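Local coordinates for protein Isomerase/lactonizing enzyme (Agrobacterium fabrum str. C58, PDB 2NQL) that belongs to the enolase superfamily, joining an alpha-plus-beta capping domain to a TIM-barrel domain that holds a sodium ion in the model, at residues V53-T58 with L123-I128; F323-L328 with L373-S378. All blocks are in the same frame, centred on the assembly; numbering follows the deposited sequence.

Contact 1 of 2, residues V53-T58 with L123-I128; sequences VLVRMT and LAALDI
Met57 and Val55, two places apart on strand 50-59, both pack against Leu126 on helix 117-138. From Met57 CB the chain runs out through CG, which lies anti to the backbone N (chi1 -168°), and continues extended to SD, CB and CG making no close contact with the helix segment. SD passes the helix backbone at 4.4 Å from Leu126 O. There the chain bends (chi3 -76°) and swings CE back over Leu126, where the methyl touches both backbone and side chain: CE lies 3.6 Å from Leu126 O, a carbon-oxygen contact, and 3.8 Å from Leu126 CD2. The two side chains meet at about a right angle, thioether methyl against one leucine methyl. The same CD2 also receives Val55, whose CG1 stops 4.1 Å away. Val55 divides its two methyls between neighbouring helix residues, with CG2 meeting Ala125 CB at 3.9 Å. The small alanine is consistent with the close approach here, Val55 CA and Ala125 CA being 6.4 Å apart. The axes of 53-58 and 123-128 approach to 8.4 Å, 39° apart in direction. Alternation along the strand sets Val55 and Met57 on the helix side, while Leu54 points away and Arg56 reaches a salt bridge with Glu9. Backbone bonds join strand 50-59 to strands 5-15 and 64-70, giving the helix-on-antiparallel-sheet packing of the capping domain in the enolase superfamily. Ile82 and Leu86 of helix 75-90 extend the same apolar layer. No hydrogen bond or charge pair crosses between the segments, so sheet and helix are matched here by the fit of buried methyl groups.

Contact 2 of 2, residues F323-L328 with L373-S378; sequences FLAASL and LGVRPS
Ser378 OG, bonded both to Ala381 N and to Arg352 O, fixes the far end of a run whose Leu373 and Val375 pack on Ala325. It is the N-cap of helix 379-384. At the near end the backbone of Leu373 makes two hydrogen bonds, N with Asp132 OD1 and O with Gln329 NE2. With CG anti to the backbone N (chi1 -164°), the leucine carries CD1 onto the helix, 3.5 Å from Ala326 N and 3.7 Å from Ala326 CB. Its branch point CG sits 4.1 Å from Ala325 CB. Helix 322-331, which follows strand 311-312 in the TIM-barrel domain of this enolase relative, thus offers two adjacent alanines to the loop at 373-375. Gly374, at a positive phi of 89°, turns that loop so that Val375 comes back to the same methyl. Val375 CG2, placed between its own backbone N and carbonyl carbon, closes to a tight 3.5 Å from Ala325 CB. Ile322 touches both Leu373 and Val375, and Met358 also touches Ala325.

How the contacts relate
Contact 1 precedes contact 2 along the chain, and their centres lie 11 Å apart on the same side of the chain's centre. Contact 1 belongs to the N-terminal capping domain, contact 2 to the barrel domain. Helix 117-138 joins them: Ile128 CD1 packs on Phe323 CB at 3.7 Å, while Ile128 CG2 reaches Ala326 CB and Leu373 CD1. A helix that packs on the antiparallel sheet in contact 1 therefore also meets the helix and loop of contact 2. Beyond residues 373-378 the chain returns to the capping domain, where strand 386-387 pairs with strand 5-15, tying the two domains together by chain as well as by packing.

Contact 1 of 2, residues V53-T58 with L123-I128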
ATOM      1  N   VAL A  53      -9.179  -8.659  12.219  1.00 13.79           N
ATOM      2  CA  VAL A  53      -9.262  -9.879  11.415  1.00 14.29           C
ATOM      3  C   VAL A  53      -8.392 -10.933  12.053  1.00 13.66           C
ATOM      4  O   VAL A  53      -7.224 -10.668  12.322  1.00 19.61           O
ATOM      5  CB  VAL A  53      -8.768  -9.627   9.947  1.00 18.81           C
ATOM      6  CG1 VAL A  53      -8.524 -10.990   9.198  1.00 15.75           C
ATOM      7  CG2 VAL A  53      -9.795  -8.770   9.190  1.00 16.56           C
ATOM      8  N   LEU A  54      -8.952 -12.118  12.274  1.00 14.65           N
ATOM      9  CA  LEU A  54      -8.216 -13.235  12.867  1.00 16.64           C
ATOM     10  C   LEU A  54      -8.017 -14.333  11.829  1.00 16.16           C
ATOM     11  O   LEU A  54      -8.908 -14.571  11.001  1.00 16.77           O
ATOM     12  CB  LEU A  54      -9.008 -13.814  14.050  1.00 15.78           C
ATOM     13  CG  LEU A  54      -8.963 -12.946  15.316  1.00 21.10           C
ATOM     14  CD1 LEU A  54     -10.117 -13.335  16.229  1.00 22.21           C
ATOM     15  CD2 LEU A  54      -7.642 -13.204  16.014  1.00 22.99           C
ATOM     16  N   VAL A  55      -6.876 -15.019  11.893  1.00 16.72           N
ATOM     17  CA  VAL A  55      -6.635 -16.174  10.992  1.00 12.88           C
ATOM     18  C   VAL A  55      -6.335 -17.413  11.831  1.00 15.42           C
ATOM     19  O   VAL A  55      -5.489 -17.356  12.712  1.00 15.58           O
ATOM     20  CB  VAL A  55      -5.446 -15.901  10.020  1.00 15.99           C
ATOM     21  CG1 VAL A  55      -5.065 -17.180   9.263  1.00 19.51           C
ATOM     22  CG2 VAL A  55      -5.843 -14.814   9.016  1.00 17.80           C
ATOM     23  N   ARG A  56      -7.071 -18.494  11.590  1.00 16.55           N
ATOM     24  CA  ARG A  56      -6.738 -19.807  12.146  1.00 17.71           C
ATOM     25  C   ARG A  56      -6.124 -20.671  11.051  1.00 16.81           C
ATOM     26  O   ARG A  56      -6.766 -20.903  10.004  1.00 16.23           O
ATOM     27  CB  ARG A  56      -7.976 -20.493  12.691  1.00 17.03           C
ATOM     28  CG  ARG A  56      -7.681 -21.882  13.318  1.00 17.07           C
ATOM     29  CD  ARG A  56      -8.863 -22.443  14.110  1.00 20.32           C
ATOM     30  NE  ARG A  56     -10.077 -22.630  13.316  1.00 21.28           N
ATOM     31  CZ  ARG A  56     -11.303 -22.686  13.823  1.00 19.90           C
ATOM     32  NH1 ARG A  56     -11.505 -22.580  15.143  1.00 21.87           N
ATOM     33  NH2 ARG A  56     -12.331 -22.872  13.027  1.00 19.67           N
ATOM     34  N   MET A  57      -4.908 -21.134  11.329  1.00 19.01           N
ATOM     35  CA  MET A  57      -4.088 -21.891  10.392  1.00 18.98           C
ATOM     36  C   MET A  57      -3.833 -23.248  11.029  1.00 20.76           C
ATOM     37  O   MET A  57      -3.394 -23.325  12.185  1.00 17.65           O
ATOM     38  CB  MET A  57      -2.769 -21.154  10.159  1.00 14.80           C
ATOM     39  CG  MET A  57      -1.938 -21.694   8.965  1.00 17.53           C
ATOM     40  SD  MET A  57      -0.409 -20.816   8.702  1.00 20.28           S
ATOM     41  CE  MET A  57      -1.022 -19.299   7.924  1.00 20.80           C
ATOM     42  N   THR A  58      -4.122 -24.319  10.297  1.00 17.73           N
ATOM     43  CA  THR A  58      -4.054 -25.669  10.885  1.00 20.01           C
ATOM     44  C   THR A  58      -3.164 -26.553  10.010  1.00 24.16           C
ATOM     45  O   THR A  58      -3.284 -26.518   8.805  1.00 21.14           O
ATOM     46  CB  THR A  58      -5.452 -26.304  11.045  1.00 23.05           C
ATOM     47  OG1 THR A  58      -6.289 -25.389  11.758  1.00 21.27           O
ATOM     48  CG2 THR A  58      -5.380 -27.627  11.851  1.00 19.44           C
ATOM     49  N   LEU A 123      -0.414 -10.355   4.980  1.00 14.89           N
ATOM     50  CA  LEU A 123       0.806 -11.126   5.189  1.00 15.40           C
ATOM     51  C   LEU A 123       1.163 -11.195   6.662  1.00 16.79           C
ATOM     52  O   LEU A 123       1.636 -12.221   7.126  1.00 15.94           O
ATOM     53  CB  LEU A 123       1.964 -10.573   4.390  1.00 16.89           C
ATOM     54  CG  LEU A 123       1.832 -10.492   2.850  1.00 16.92           C
ATOM     55  CD1 LEU A 123       3.183 -10.050   2.224  1.00 17.02           C
ATOM     56  CD2 LEU A 123       1.329 -11.817   2.252  1.00 17.96           C
ATOM     57  N   ALA A 124       0.906 -10.106   7.384  1.00 15.69           N
ATOM     58  CA  ALA A 124       1.189 -10.034   8.821  1.00 18.00           C
ATOM     59  C   ALA A 124       0.411 -11.109   9.579  1.00 17.85           C
ATOM     60  O   ALA A 124       0.993 -11.857  10.409  1.00 14.65           O
ATOM     61  CB  ALA A 124       0.856  -8.613   9.354  1.00 15.43           C
ATOM     62  N   ALA A 125      -0.887 -11.218   9.296  1.00 14.01           N
ATOM     63  CA  ALA A 125      -1.701 -12.235   9.945  1.00 17.54           C
ATOM     64  C   ALA A 125      -1.223 -13.669   9.655  1.00 20.18           C
ATOM     65  O   ALA A 125      -1.138 -14.508  10.563  1.00 16.01           O
ATOM     66  CB  ALA A 125      -3.181 -12.049   9.625  1.00 16.09           C
ATOM     67  N   LEU A 126      -0.882 -13.945   8.397  1.00 15.46           N
ATOM     68  CA  LEU A 126      -0.383 -15.261   8.021  1.00 14.48           C
ATOM     69  C   LEU A 126       0.967 -15.570   8.654  1.00 13.82           C
ATOM     70  O   LEU A 126       1.221 -16.708   9.018  1.00 19.83           O
ATOM     71  CB  LEU A 126      -0.262 -15.348   6.482  1.00 14.75           C
ATOM     72  CG  LEU A 126      -1.619 -15.235   5.780  1.00 11.94           C
ATOM     73  CD1 LEU A 126      -1.438 -15.078   4.225  1.00 14.76           C
ATOM     74  CD2 LEU A 126      -2.636 -16.386   6.100  1.00 19.95           C
ATOM     75  N   ASP A 127       1.806 -14.545   8.752  1.00 13.18           N
ATOM     76  CA  ASP A 127       3.167 -14.686   9.283  1.00 15.69           C
ATOM     77  C   ASP A 127       3.107 -14.998  10.792  1.00 18.83           C
ATOM     78  O   ASP A 127       3.814 -15.888  11.288  1.00 17.81           O
ATOM     79  CB  ASP A 127       3.976 -13.419   9.015  1.00 16.99           C
ATOM     80  CG  ASP A 127       5.432 -13.538   9.460  1.00 23.06           C
ATOM     81  OD1 ASP A 127       6.254 -14.125   8.715  1.00 21.52           O
ATOM     82  OD2 ASP A 127       5.762 -13.023  10.551  1.00 20.18           O
ATOM     83  N   ILE A 128       2.237 -14.292  11.507  1.00 16.93           N
ATOM     84  CA  ILE A 128       2.067 -14.553  12.948  1.00 16.56           C
ATOM     85  C   ILE A 128       1.562 -16.006  13.179  1.00 18.82           C
ATOM     86  O   ILE A 128       2.117 -16.737  14.001  1.00 16.39           O
ATOM     87  CB  ILE A 128       1.109 -13.499  13.594  1.00 14.93           C
ATOM     88  CG1 ILE A 128       1.757 -12.104  13.528  1.00 15.41           C
ATOM     89  CG2 ILE A 128       0.762 -13.941  15.069  1.00 16.71           C
ATOM     90  CD1 ILE A 128       0.792 -10.929  13.789  1.00 19.07           C
TER

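Contact 2 of 2, residues F323-L328 with L373-S378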
ATOM      1  N   PHE A 323      -2.112 -10.318  17.754  1.00 16.30           N
ATOM      2  CA  PHE A 323      -0.968  -9.532  17.309  1.00 16.09           C
ATOM      3  C   PHE A 323      -0.204  -8.786  18.400  1.00 18.21           C
ATOM      4  O   PHE A 323       0.988  -8.565  18.261  1.00 16.58           O
ATOM      5  CB  PHE A 323      -1.204  -8.705  16.030  1.00 13.92           C
ATOM      6  CG  PHE A 323      -2.209  -7.566  16.165  1.00 17.11           C
ATOM      7  CD1 PHE A 323      -1.944  -6.436  16.946  1.00 19.67           C
ATOM      8  CD2 PHE A 323      -3.377  -7.588  15.414  1.00 16.75           C
ATOM      9  CE1 PHE A 323      -2.874  -5.364  17.010  1.00 21.15           C
ATOM     10  CE2 PHE A 323      -4.319  -6.543  15.471  1.00 16.08           C
ATOM     11  CZ  PHE A 323      -4.060  -5.425  16.264  1.00 19.70           C
ATOM     12  N   LEU A 324      -0.875  -8.445  19.497  1.00 15.76           N
ATOM     13  CA  LEU A 324      -0.124  -7.869  20.616  1.00 19.01           C
ATOM     14  C   LEU A 324       0.849  -8.909  21.211  1.00 14.47           C
ATOM     15  O   LEU A 324       2.001  -8.594  21.469  1.00 16.54           O
ATOM     16  CB  LEU A 324      -1.059  -7.331  21.701  1.00 17.55           C
ATOM     17  CG  LEU A 324      -0.321  -6.741  22.914  1.00 17.22           C
ATOM     18  CD1 LEU A 324       0.568  -5.579  22.520  1.00 19.44           C
ATOM     19  CD2 LEU A 324      -1.357  -6.320  23.965  1.00 20.04           C
ATOM     20  N   ALA A 325       0.377 -10.132  21.417  1.00 17.95           N
ATOM     21  CA  ALA A 325       1.236 -11.192  21.921  1.00 16.40           C
ATOM     22  C   ALA A 325       2.420 -11.426  20.988  1.00 23.10           C
ATOM     23  O   ALA A 325       3.554 -11.540  21.448  1.00 16.95           O
ATOM     24  CB  ALA A 325       0.467 -12.458  22.122  1.00 17.03           C
ATOM     25  N   ALA A 326       2.148 -11.453  19.679  1.00 18.23           N
ATOM     26  CA  ALA A 326       3.221 -11.457  18.665  1.00 14.43           C
ATOM     27  C   ALA A 326       4.204 -10.304  18.826  1.00 16.50           C
ATOM     28  O   ALA A 326       5.420 -10.531  18.777  1.00 18.20           O
ATOM     29  CB  ALA A 326       2.614 -11.491  17.255  1.00 19.60           C
ATOM     30  N   SER A 327       3.696  -9.078  19.040  1.00 16.76           N
ATOM     31  CA  SER A 327       4.545  -7.910  19.267  1.00 15.40           C
ATOM     32  C   SER A 327       5.469  -8.145  20.475  1.00 17.03           C
ATOM     33  O   SER A 327       6.658  -7.854  20.393  1.00 18.96           O
ATOM     34  CB  SER A 327       3.729  -6.621  19.483  1.00 15.64           C
ATOM     35  OG  SER A 327       4.593  -5.481  19.477  1.00 17.38           O
ATOM     36  N   LEU A 328       4.911  -8.641  21.578  1.00 18.95           N
ATOM     37  CA  LEU A 328       5.715  -8.893  22.781  1.00 17.91           C
ATOM     38  C   LEU A 328       6.814  -9.926  22.503  1.00 16.59           C
ATOM     39  O   LEU A 328       7.973  -9.680  22.839  1.00 20.23           O
ATOM     40  CB  LEU A 328       4.834  -9.338  23.966  1.00 17.64           C
ATOM     41  CG  LEU A 328       3.668  -8.442  24.387  1.00 20.86           C
ATOM     42  CD1 LEU A 328       3.109  -8.958  25.701  1.00 20.04           C
ATOM     43  CD2 LEU A 328       4.068  -6.969  24.503  1.00 16.80           C
ATOM     44  N   LEU A 373       2.988 -18.662  20.045  1.00 17.78           N
ATOM     45  CA  LEU A 373       2.558 -17.340  20.439  1.00 19.73           C
ATOM     46  C   LEU A 373       2.352 -17.251  21.962  1.00 21.37           C
ATOM     47  O   LEU A 373       2.621 -16.203  22.573  1.00 20.27           O
ATOM     48  CB  LEU A 373       1.264 -17.053  19.680  1.00 23.74           C
ATOM     49  CG  LEU A 373       0.735 -15.643  19.572  1.00 25.79           C
ATOM     50  CD1 LEU A 373       1.717 -14.776  18.824  1.00 22.04           C
ATOM     51  CD2 LEU A 373      -0.621 -15.728  18.865  1.00 21.70           C
ATOM     52  N   GLY A 374       1.873 -18.348  22.557  1.00 21.16           N
ATOM     53  CA  GLY A 374       1.619 -18.415  24.004  1.00 23.79           C
ATOM     54  C   GLY A 374       0.216 -17.960  24.393  1.00 28.47           C
ATOM     55  O   GLY A 374      -0.152 -18.000  25.577  1.00 20.45           O
ATOM     56  N   VAL A 375      -0.564 -17.481  23.411  1.00 18.76           N
ATOM     57  CA  VAL A 375      -1.969 -17.142  23.634  1.00 15.61           C
ATOM     58  C   VAL A 375      -2.778 -17.681  22.469  1.00 23.20           C
ATOM     59  O   VAL A 375      -2.209 -17.973  21.419  1.00 17.22           O
ATOM     60  CB  VAL A 375      -2.248 -15.590  23.817  1.00 19.97           C
ATOM     61  CG1 VAL A 375      -1.361 -14.958  24.932  1.00 21.94           C
ATOM     62  CG2 VAL A 375      -2.090 -14.825  22.498  1.00 18.68           C
ATOM     63  N   ARG A 376      -4.089 -17.805  22.669  1.00 17.42           N
ATOM     64  CA  ARG A 376      -5.046 -18.136  21.587  1.00 20.24           C
ATOM     65  C   ARG A 376      -6.398 -17.516  21.973  1.00 21.23           C
ATOM     66  O   ARG A 376      -6.592 -17.147  23.143  1.00 19.32           O
ATOM     67  CB  ARG A 376      -5.175 -19.657  21.454  1.00 17.24           C
ATOM     68  CG  ARG A 376      -5.799 -20.305  22.687  1.00 20.06           C
ATOM     69  CD  ARG A 376      -6.125 -21.749  22.469  1.00 20.30           C
ATOM     70  NE  ARG A 376      -6.908 -22.298  23.582  1.00 20.54           N
ATOM     71  CZ  ARG A 376      -7.059 -23.595  23.811  1.00 35.45           C
ATOM     72  NH1 ARG A 376      -6.473 -24.480  23.006  1.00 23.64           N
ATOM     73  NH2 ARG A 376      -7.788 -23.999  24.845  1.00 26.89           N
ATOM     74  N   PRO A 377      -7.340 -17.385  21.019  1.00 18.00           N
ATOM     75  CA  PRO A 377      -8.676 -16.945  21.406  1.00 17.84           C
ATOM     76  C   PRO A 377      -9.285 -17.889  22.430  1.00 16.94           C
ATOM     77  O   PRO A 377      -9.096 -19.113  22.368  1.00 17.87           O
ATOM     78  CB  PRO A 377      -9.460 -16.983  20.080  1.00 16.90           C
ATOM     79  CG  PRO A 377      -8.351 -16.708  19.029  1.00 18.92           C
ATOM     80  CD  PRO A 377      -7.251 -17.597  19.553  1.00 18.20           C
ATOM     81  N   SER A 378      -9.939 -17.301  23.429  1.00 19.87           N
ATOM     82  CA  SER A 378     -10.611 -18.097  24.454  1.00 21.40           C
ATOM     83  C   SER A 378     -11.876 -18.713  23.866  1.00 21.42           C
ATOM     84  O   SER A 378     -12.334 -18.327  22.771  1.00 16.60           O
ATOM     85  CB  SER A 378     -10.971 -17.204  25.652  1.00 15.86           C
ATOM     86  OG  SER A 378     -11.946 -16.229  25.264  1.00 17.90           O
TER